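Local coordinates for succinoglycan biosynthesis protein (Bacillus cereus ATCC 14579, PDB 3B55) that binds calcium and belongs to the erythromycin esterase family, although its substrate and biological role remain to be established, at residues M93-R96 with I97-L101; L137-V140 with F141-K144; E263-T266 with T267-T271. The protein carries 1 engineered substitution. All blocks are in the same frame, centred on the assembly; numbering follows the deposited sequence.

Contact 1. Residues M93-R96 with I97-L101; sequences MKHR and IVKYL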
loop_
_atom_site.group_PDB
_atom_site.type_symbol
_atom_site.label_atom_id
_atom_site.label_comp_id
_atom_site.label_asym_id
_atom_site.label_seq_id
_atom_site.Cartn_x
_atom_site.Cartn_y
_atom_site.Cartn_z
HETATM N N MSE A 93 -11.080 -9.080 4.916
HETATM C CA MSE A 93 -10.295 -10.275 4.632
HETATM C C MSE A 93 -8.804 -9.942 4.741
HETATM O O MSE A 93 -7.996 -10.779 5.150
HETATM C CB MSE A 93 -10.598 -10.801 3.230
HETATM C CG MSE A 93 -9.944 -12.127 2.919
HETATM SE SE MSE A 93 -10.476 -13.547 4.149
HETATM C CE MSE A 93 -12.151 -14.038 3.367
ATOM N N LYS A 94 -8.440 -8.716 4.373
ATOM C CA LYS A 94 -7.046 -8.299 4.452
ATOM C C LYS A 94 -6.676 -8.095 5.919
ATOM O O LYS A 94 -5.528 -8.287 6.321
ATOM C CB LYS A 94 -6.832 -7.010 3.661
ATOM C CG LYS A 94 -6.659 -7.241 2.167
ATOM C CD LYS A 94 -6.334 -5.942 1.446
ATOM C CE LYS A 94 -5.063 -5.302 1.995
ATOM N NZ LYS A 94 -4.781 -4.019 1.293
ATOM N N HIS A 95 -7.670 -7.706 6.709
ATOM C CA HIS A 95 -7.492 -7.491 8.134
ATOM C C HIS A 95 -7.151 -8.848 8.765
ATOM O O HIS A 95 -6.215 -8.964 9.558
ATOM C CB HIS A 95 -8.791 -6.908 8.712
ATOM C CG HIS A 95 -8.760 -6.656 10.190
ATOM N ND1 HIS A 95 -9.757 -5.958 10.837
ATOM C CD2 HIS A 95 -7.892 -7.049 11.151
ATOM C CE1 HIS A 95 -9.509 -5.935 12.135
ATOM N NE2 HIS A 95 -8.383 -6.590 12.352
ATOM N N ARG A 96 -7.905 -9.874 8.390
ATOM C CA ARG A 96 -7.680 -11.213 8.916
ATOM C C ARG A 96 -6.275 -11.729 8.608
ATOM O O ARG A 96 -5.649 -12.389 9.439
ATOM C CB ARG A 96 -8.699 -12.187 8.334
ATOM C CG ARG A 96 -10.159 -11.847 8.609
ATOM C CD ARG A 96 -11.014 -13.055 8.280
ATOM N NE ARG A 96 -10.604 -14.191 9.106
ATOM C CZ ARG A 96 -10.505 -15.441 8.671
ATOM N NH1 ARG A 96 -10.790 -15.732 7.406
ATOM N NH2 ARG A 96 -10.107 -16.399 9.498
ATOM N N ILE A 97 -5.794 -11.443 7.402
ATOM C CA ILE A 97 -4.470 -11.881 6.981
ATOM C C ILE A 97 -3.376 -11.186 7.784
ATOM O O ILE A 97 -2.421 -11.827 8.231
ATOM C CB ILE A 97 -4.259 -11.615 5.472
ATOM C CG1 ILE A 97 -5.319 -12.384 4.674
ATOM C CG2 ILE A 97 -2.859 -12.029 5.055
ATOM C CD1 ILE A 97 -5.319 -12.095 3.201
ATOM N N VAL A 98 -3.509 -9.876 7.957
ATOM C CA VAL A 98 -2.534 -9.135 8.745
ATOM C C VAL A 98 -2.461 -9.806 10.111
ATOM O O VAL A 98 -1.377 -10.090 10.614
ATOM C CB VAL A 98 -2.959 -7.663 8.926
ATOM C CG1 VAL A 98 -1.985 -6.946 9.845
ATOM C CG2 VAL A 98 -3.008 -6.975 7.569
ATOM N N LYS A 99 -3.634 -10.055 10.693
ATOM C CA LYS A 99 -3.751 -10.706 11.994
ATOM C C LYS A 99 -2.950 -12.000 12.023
ATOM O O LYS A 99 -2.206 -12.261 12.964
ATOM C CB LYS A 99 -5.207 -11.053 12.284
ATOM C CG LYS A 99 -5.971 -10.050 13.117
ATOM C CD LYS A 99 -7.274 -10.687 13.565
ATOM C CE LYS A 99 -7.941 -9.902 14.667
ATOM N NZ LYS A 99 -9.142 -10.618 15.169
ATOM N N TYR A 100 -3.131 -12.820 10.992
ATOM C CA TYR A 100 -2.425 -14.089 10.891
ATOM C C TYR A 100 -0.912 -13.893 10.762
ATOM O O TYR A 100 -0.133 -14.530 11.472
ATOM C CB TYR A 100 -2.922 -14.875 9.683
ATOM C CG TYR A 100 -2.184 -16.174 9.510
ATOM C CD1 TYR A 100 -2.478 -17.270 10.321
ATOM C CD2 TYR A 100 -1.128 -16.287 8.601
ATOM C CE1 TYR A 100 -1.739 -18.442 10.242
ATOM C CE2 TYR A 100 -0.379 -17.455 8.516
ATOM C CZ TYR A 100 -0.688 -18.525 9.341
ATOM O OH TYR A 100 0.067 -19.672 9.291
ATOM N N LEU A 101 -0.504 -13.025 9.838
ATOM C CA LEU A 101 0.905 -12.751 9.614
ATOM C C LEU A 101 1.577 -12.158 10.855
ATOM O O LEU A 101 2.729 -12.464 11.144
ATOM C CB LEU A 101 1.072 -11.814 8.405
ATOM C CG LEU A 101 0.734 -12.431 7.035
ATOM C CD1 LEU A 101 0.924 -11.409 5.926
ATOM C CD2 LEU A 101 1.622 -13.626 6.772
#

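Contact 2. Residues L137-V140 with F141-K144; sequences LTPV and FKTK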
loop_
_atom_site.group_PDB
_atom_site.type_symbol
_atom_site.label_atom_id
_atom_site.label_comp_id
_atom_site.label_asym_id
_atom_site.label_seq_id
_atom_site.Cartn_x
_atom_site.Cartn_y
_atom_site.Cartn_z
ATOM N N LEU A 137 -6.889 9.734 8.244
ATOM C CA LEU A 137 -7.005 8.781 7.153
ATOM C C LEU A 137 -7.458 9.535 5.905
ATOM O O LEU A 137 -8.201 10.513 5.994
ATOM C CB LEU A 137 -8.045 7.707 7.469
ATOM C CG LEU A 137 -7.725 6.589 8.460
ATOM C CD1 LEU A 137 -9.010 5.852 8.795
ATOM C CD2 LEU A 137 -6.698 5.627 7.871
ATOM N N THR A 138 -6.997 9.082 4.746
ATOM C CA THR A 138 -7.395 9.691 3.487
ATOM C C THR A 138 -8.897 9.423 3.360
ATOM O O THR A 138 -9.379 8.364 3.777
ATOM C CB THR A 138 -6.627 9.047 2.314
ATOM O OG1 THR A 138 -5.238 9.368 2.432
ATOM C CG2 THR A 138 -7.128 9.555 0.987
ATOM N N PRO A 139 -9.653 10.381 2.792
ATOM C CA PRO A 139 -11.107 10.264 2.612
ATOM C C PRO A 139 -11.633 8.899 2.180
ATOM O O PRO A 139 -12.560 8.376 2.790
ATOM C CB PRO A 139 -11.413 11.365 1.596
ATOM C CG PRO A 139 -10.465 12.440 2.015
ATOM C CD PRO A 139 -9.168 11.661 2.239
ATOM N N VAL A 140 -11.047 8.322 1.138
ATOM C CA VAL A 140 -11.491 7.023 0.656
ATOM C C VAL A 140 -11.253 5.922 1.691
ATOM O O VAL A 140 -11.895 4.873 1.639
ATOM C CB VAL A 140 -10.787 6.647 -0.680
ATOM C CG1 VAL A 140 -9.277 6.598 -0.494
ATOM C CG2 VAL A 140 -11.289 5.309 -1.164
ATOM N N PHE A 141 -10.338 6.160 2.630
ATOM C CA PHE A 141 -10.052 5.172 3.669
ATOM C C PHE A 141 -10.702 5.512 5.009
ATOM O O PHE A 141 -10.487 4.816 5.999
ATOM C CB PHE A 141 -8.543 5.008 3.859
ATOM C CG PHE A 141 -7.826 4.551 2.628
ATOM C CD1 PHE A 141 -8.234 3.400 1.955
ATOM C CD2 PHE A 141 -6.749 5.277 2.129
ATOM C CE1 PHE A 141 -7.579 2.980 0.801
ATOM C CE2 PHE A 141 -6.087 4.866 0.976
ATOM C CZ PHE A 141 -6.503 3.715 0.308
ATOM N N LYS A 142 -11.482 6.589 5.052
ATOM C CA LYS A 142 -12.164 6.941 6.291
ATOM C C LYS A 142 -13.355 5.984 6.377
ATOM O O LYS A 142 -14.491 6.359 6.098
ATOM C CB LYS A 142 -12.669 8.385 6.262
ATOM C CG LYS A 142 -11.591 9.459 6.338
ATOM C CD LYS A 142 -12.240 10.834 6.521
ATOM C CE LYS A 142 -11.327 11.986 6.097
ATOM N NZ LYS A 142 -10.167 12.247 7.006
ATOM N N THR A 143 -13.089 4.740 6.752
ATOM C CA THR A 143 -14.148 3.743 6.833
ATOM C C THR A 143 -14.073 2.969 8.135
ATOM O O THR A 143 -13.052 2.968 8.812
ATOM C CB THR A 143 -14.064 2.730 5.667
ATOM O OG1 THR A 143 -12.890 1.921 5.811
ATOM C CG2 THR A 143 -13.989 3.453 4.345
ATOM N N LYS A 144 -15.167 2.299 8.462
ATOM C CA LYS A 144 -15.266 1.507 9.674
ATOM C C LYS A 144 -14.266 0.352 9.707
ATOM O O LYS A 144 -13.694 0.053 10.759
ATOM C CB LYS A 144 -16.679 0.956 9.782
ATOM C CG LYS A 144 -17.051 0.410 11.139
ATOM C CD LYS A 144 -18.521 0.059 11.133
ATOM C CE LYS A 144 -19.334 1.255 10.648
ATOM N NZ LYS A 144 -20.763 0.953 10.382
#

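Contact 3. Residues E263-T266 with T267-T271; sequences EQFT and TMLAT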
loop_
_atom_site.group_PDB
_atom_site.type_symbol
_atom_site.label_atom_id
_atom_site.label_comp_id
_atom_site.label_asym_id
_atom_site.label_seq_id
_atom_site.Cartn_x
_atom_site.Cartn_y
_atom_site.Cartn_z
ATOM N N GLU A 263 12.174 15.362 0.006
ATOM C CA GLU A 263 12.819 15.297 -1.304
ATOM C C GLU A 263 11.938 14.517 -2.278
ATOM O O GLU A 263 11.829 14.874 -3.456
ATOM C CB GLU A 263 14.169 14.596 -1.220
ATOM C CG GLU A 263 15.271 15.371 -0.516
ATOM C CD GLU A 263 16.596 14.634 -0.575
ATOM O OE1 GLU A 263 17.258 14.671 -1.636
ATOM O OE2 GLU A 263 16.959 13.999 0.436
ATOM N N GLN A 264 11.322 13.444 -1.783
ATOM C CA GLN A 264 10.458 12.624 -2.622
ATOM C C GLN A 264 9.290 13.454 -3.133
ATOM O O GLN A 264 8.931 13.387 -4.312
ATOM C CB GLN A 264 9.926 11.422 -1.841
ATOM C CG GLN A 264 10.967 10.343 -1.541
ATOM C CD GLN A 264 10.407 9.243 -0.666
ATOM O OE1 GLN A 264 9.256 9.310 -0.235
ATOM N NE2 GLN A 264 11.219 8.238 -0.381
ATOM N N PHE A 265 8.708 14.245 -2.238
ATOM C CA PHE A 265 7.584 15.079 -2.610
ATOM C C PHE A 265 7.983 16.179 -3.593
ATOM O O PHE A 265 7.350 16.339 -4.632
ATOM C CB PHE A 265 6.938 15.681 -1.354
ATOM C CG PHE A 265 5.817 16.639 -1.649
ATOM C CD1 PHE A 265 6.070 17.994 -1.867
ATOM C CD2 PHE A 265 4.508 16.178 -1.766
ATOM C CE1 PHE A 265 5.034 18.871 -2.197
ATOM C CE2 PHE A 265 3.467 17.050 -2.099
ATOM C CZ PHE A 265 3.735 18.398 -2.314
ATOM N N THR A 266 9.034 16.928 -3.280
ATOM C CA THR A 266 9.463 18.019 -4.151
ATOM C C THR A 266 9.957 17.567 -5.522
ATOM O O THR A 266 9.626 18.181 -6.540
ATOM C CB THR A 266 10.573 18.871 -3.484
ATOM O OG1 THR A 266 11.704 18.046 -3.188
ATOM C CG2 THR A 266 10.064 19.500 -2.195
ATOM N N THR A 267 10.747 16.500 -5.551
ATOM C CA THR A 267 11.284 15.987 -6.809
ATOM C C THR A 267 10.185 15.453 -7.728
ATOM O O THR A 267 10.173 15.745 -8.927
ATOM C CB THR A 267 12.321 14.871 -6.549
ATOM O OG1 THR A 267 13.506 15.443 -5.972
ATOM C CG2 THR A 267 12.684 14.171 -7.843
HETATM N N MSE A 268 9.267 14.674 -7.168
HETATM C CA MSE A 268 8.172 14.120 -7.950
HETATM C C MSE A 268 7.329 15.205 -8.619
HETATM O O MSE A 268 6.905 15.055 -9.762
HETATM C CB MSE A 268 7.252 13.271 -7.066
HETATM C CG MSE A 268 5.852 13.089 -7.655
HETATM SE SE MSE A 268 4.626 12.011 -6.603
HETATM C CE MSE A 268 4.154 13.296 -5.227
ATOM N N LEU A 269 7.082 16.294 -7.899
ATOM C CA LEU A 269 6.262 17.374 -8.424
ATOM C C LEU A 269 7.012 18.468 -9.165
ATOM O O LEU A 269 6.413 19.455 -9.591
ATOM C CB LEU A 269 5.432 17.969 -7.291
ATOM C CG LEU A 269 4.287 17.024 -6.919
ATOM C CD1 LEU A 269 3.659 17.433 -5.610
ATOM C CD2 LEU A 269 3.261 17.027 -8.042
ATOM N N ALA A 270 8.321 18.285 -9.312
ATOM C CA ALA A 270 9.161 19.241 -10.019
ATOM C C ALA A 270 9.452 18.662 -11.396
ATOM O O ALA A 270 10.304 19.160 -12.131
ATOM C CB ALA A 270 10.460 19.458 -9.271
ATOM N N THR A 271 8.740 17.597 -11.733
ATOM C CA THR A 271 8.902 16.934 -13.015
ATOM C C THR A 271 8.572 17.862 -14.180
ATOM O O THR A 271 7.535 18.525 -14.191
ATOM C CB THR A 271 8.003 15.699 -13.098
ATOM O OG1 THR A 271 8.459 14.730 -12.150
ATOM C CG2 THR A 271 8.038 15.096 -14.498
#

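Contact 1. Residues M93-R96 with I97-L101
With chi1 of His-95 at 179°, the imidazole swings beside the residue's own carbonyl carbon and onto the side of the helix where Lys-99 climbs one turn later. The lysine chain, extended beyond CG, passes the imidazole at a slant, its CE 4.1 Å from His-95 NE2, while its ammonium travels on to the carbonyl of Pro-58. Ile-97 and Val-98 each set a methyl or methylene beside their own backbone N, where it meets a carbonyl of the preceding turn. Thus Ile-97 CG1 lies 3.2 Å from Met-93 O, and Val-98 CG2 is 3.1 Å from Lys-94 O. This is ordinary alpha-helical geometry within helix 88-104, the connection between strands 77-82 and 109-112 in a beta-alpha-beta unit that skips over strand 301-306. Four successive i to i+4 bonds run through it, from Ile-97 N to Met-93 O through to Tyr-100 N to Arg-96 O; that of Lys-99 N to His-95 O is 3.0 Å long. Ile-97 and Val-98 press on Leu-80 of the sheet. Lys-94 also reaches the sheet, forming a salt bridge with Glu-82 and a cation-pi contact with Trp-304, whereas Arg-96 pairs with Asp-64.

Contact 2. Residues L137-V140 with F141-K144
The side chains of Val-140 and Phe-141 run alongside each other, and the valine methyl CG1 covers one face of the phenyl ring. It sits almost exactly over the middle, 3.8 Å from the ring centroid and 7° from the normal, a well-centred CH-pi contact between sequence neighbours. A chi1 of 60° wedges CG1 between the backbone N and the carbonyl carbon of Val-140, and this puts it above the ring. Thr-138 CB approaches the same ring obliquely, 3.8 Å from Phe-141 CD2, while its hydroxyl is engaged with Glu-114. Beyond the two segments, the ring meets the imidazole of His-85 edge-to-face; since His-85 is a calcium ligand together with Glu-113, Phe-141 belongs to the second shell of the metal site.

The backbone beneath is a short 3-10 turn, with Phe-141 N bonded to Thr-138 O and Lys-142 N to Pro-139 O. An inverse gamma turn centred on Lys-142 follows, closed by a weak bond from Thr-143 N to Phe-141 O, and Thr-143 then takes the N-cap position of helix 144-158.

The Lys-142 side chain folds back along the turn, lying alongside Pro-139 with CE 4.2 Å from the proline CG. Its final bend at chi4 delivers NZ to Leu-137 O, 2.8 Å away and in the carbonyl plane. The ammonium also binds the carbonyl of Ser-134, giving two grips on this one end. Leu-137, for its part, turns toward the following residues: its CD1 is 3.3 Å from Phe-141 O, and elsewhere its side chain packs on Leu-122 of helix 116-128 and on Met-146 and Leu-147 of helix 144-158.

Contact 3. Residues E263-T266 with T267-T271
Leu-269 lays its CD1 methyl over one face of the Phe-265 ring, four residues earlier in the chain. The methyl stands 3.4 Å above the ring plane but is displaced toward the rim, closest to CZ and CE2, and the line from it to the centroid leans 28° from the normal: an off-centre CH-pi contact. Two different first torsions make the meeting possible. Phe-265 holds its ring trans to the backbone N (chi1 176°), beside its own carbonyl carbon, whereas Leu-269 turns CG beside its backbone N, back toward the preceding turn.

Thr-267 adopts the same kind of first torsion as Leu-269, and here it serves a polar group. Its OG1 points back to Glu-263 O and makes a weak hydrogen bond of 3.1 Å, in addition to the regular bond of 2.9 Å from Thr-267 N to that same oxygen. One carbonyl is therefore held by backbone and side chain of a single residue. Thr-266 places its hydroxyl between backbone N and carbonyl carbon instead, and its OG1 is bonded to the carbonyl of Ile-262.

Met-268, a selenomethionine, has its CB 3.2 Å from Gln-264 O, the carbonyl that its own N also bonds to. Further on, Ala-270 N bonds to Thr-267 O at a spacing of three residues, and Thr-271 OG1 donates to Met-268 O at 2.9 Å while also meeting Lys-282 NZ.

Around this C-terminal part of helix 250-268, Phe-265 and Leu-269 both rest on Met-213 of helix 213-217, Thr-266 and Ala-270 lean on Val-228 of helix 221-240, and Gln-264, Thr-267 and Thr-271 face helix 278-298.

Overall arrangement
From the N terminus the three contacts come strictly in series, each confined to adjoining residues, so none encloses or crosses another. Contact 1 lies within helix 88-104, which links strands 77-82 and 109-112 of the central mixed sheet. Strand 109-112 and helix 116-128 follow, and contact 2 then turns the chain into helix 144-158, next to the calcium site; contacts 1 and 2 are about 19 Å apart between centres without touching. Nearly 120 residues later, contact 3 lies at the C-terminal part of helix 250-268 among neighbouring helices, ahead of helix 278-298, which leads back to sheet strand 301-306. Contacts 1 and 3 lie on opposite sides of the chain's centre, about 34 Å apart between centres.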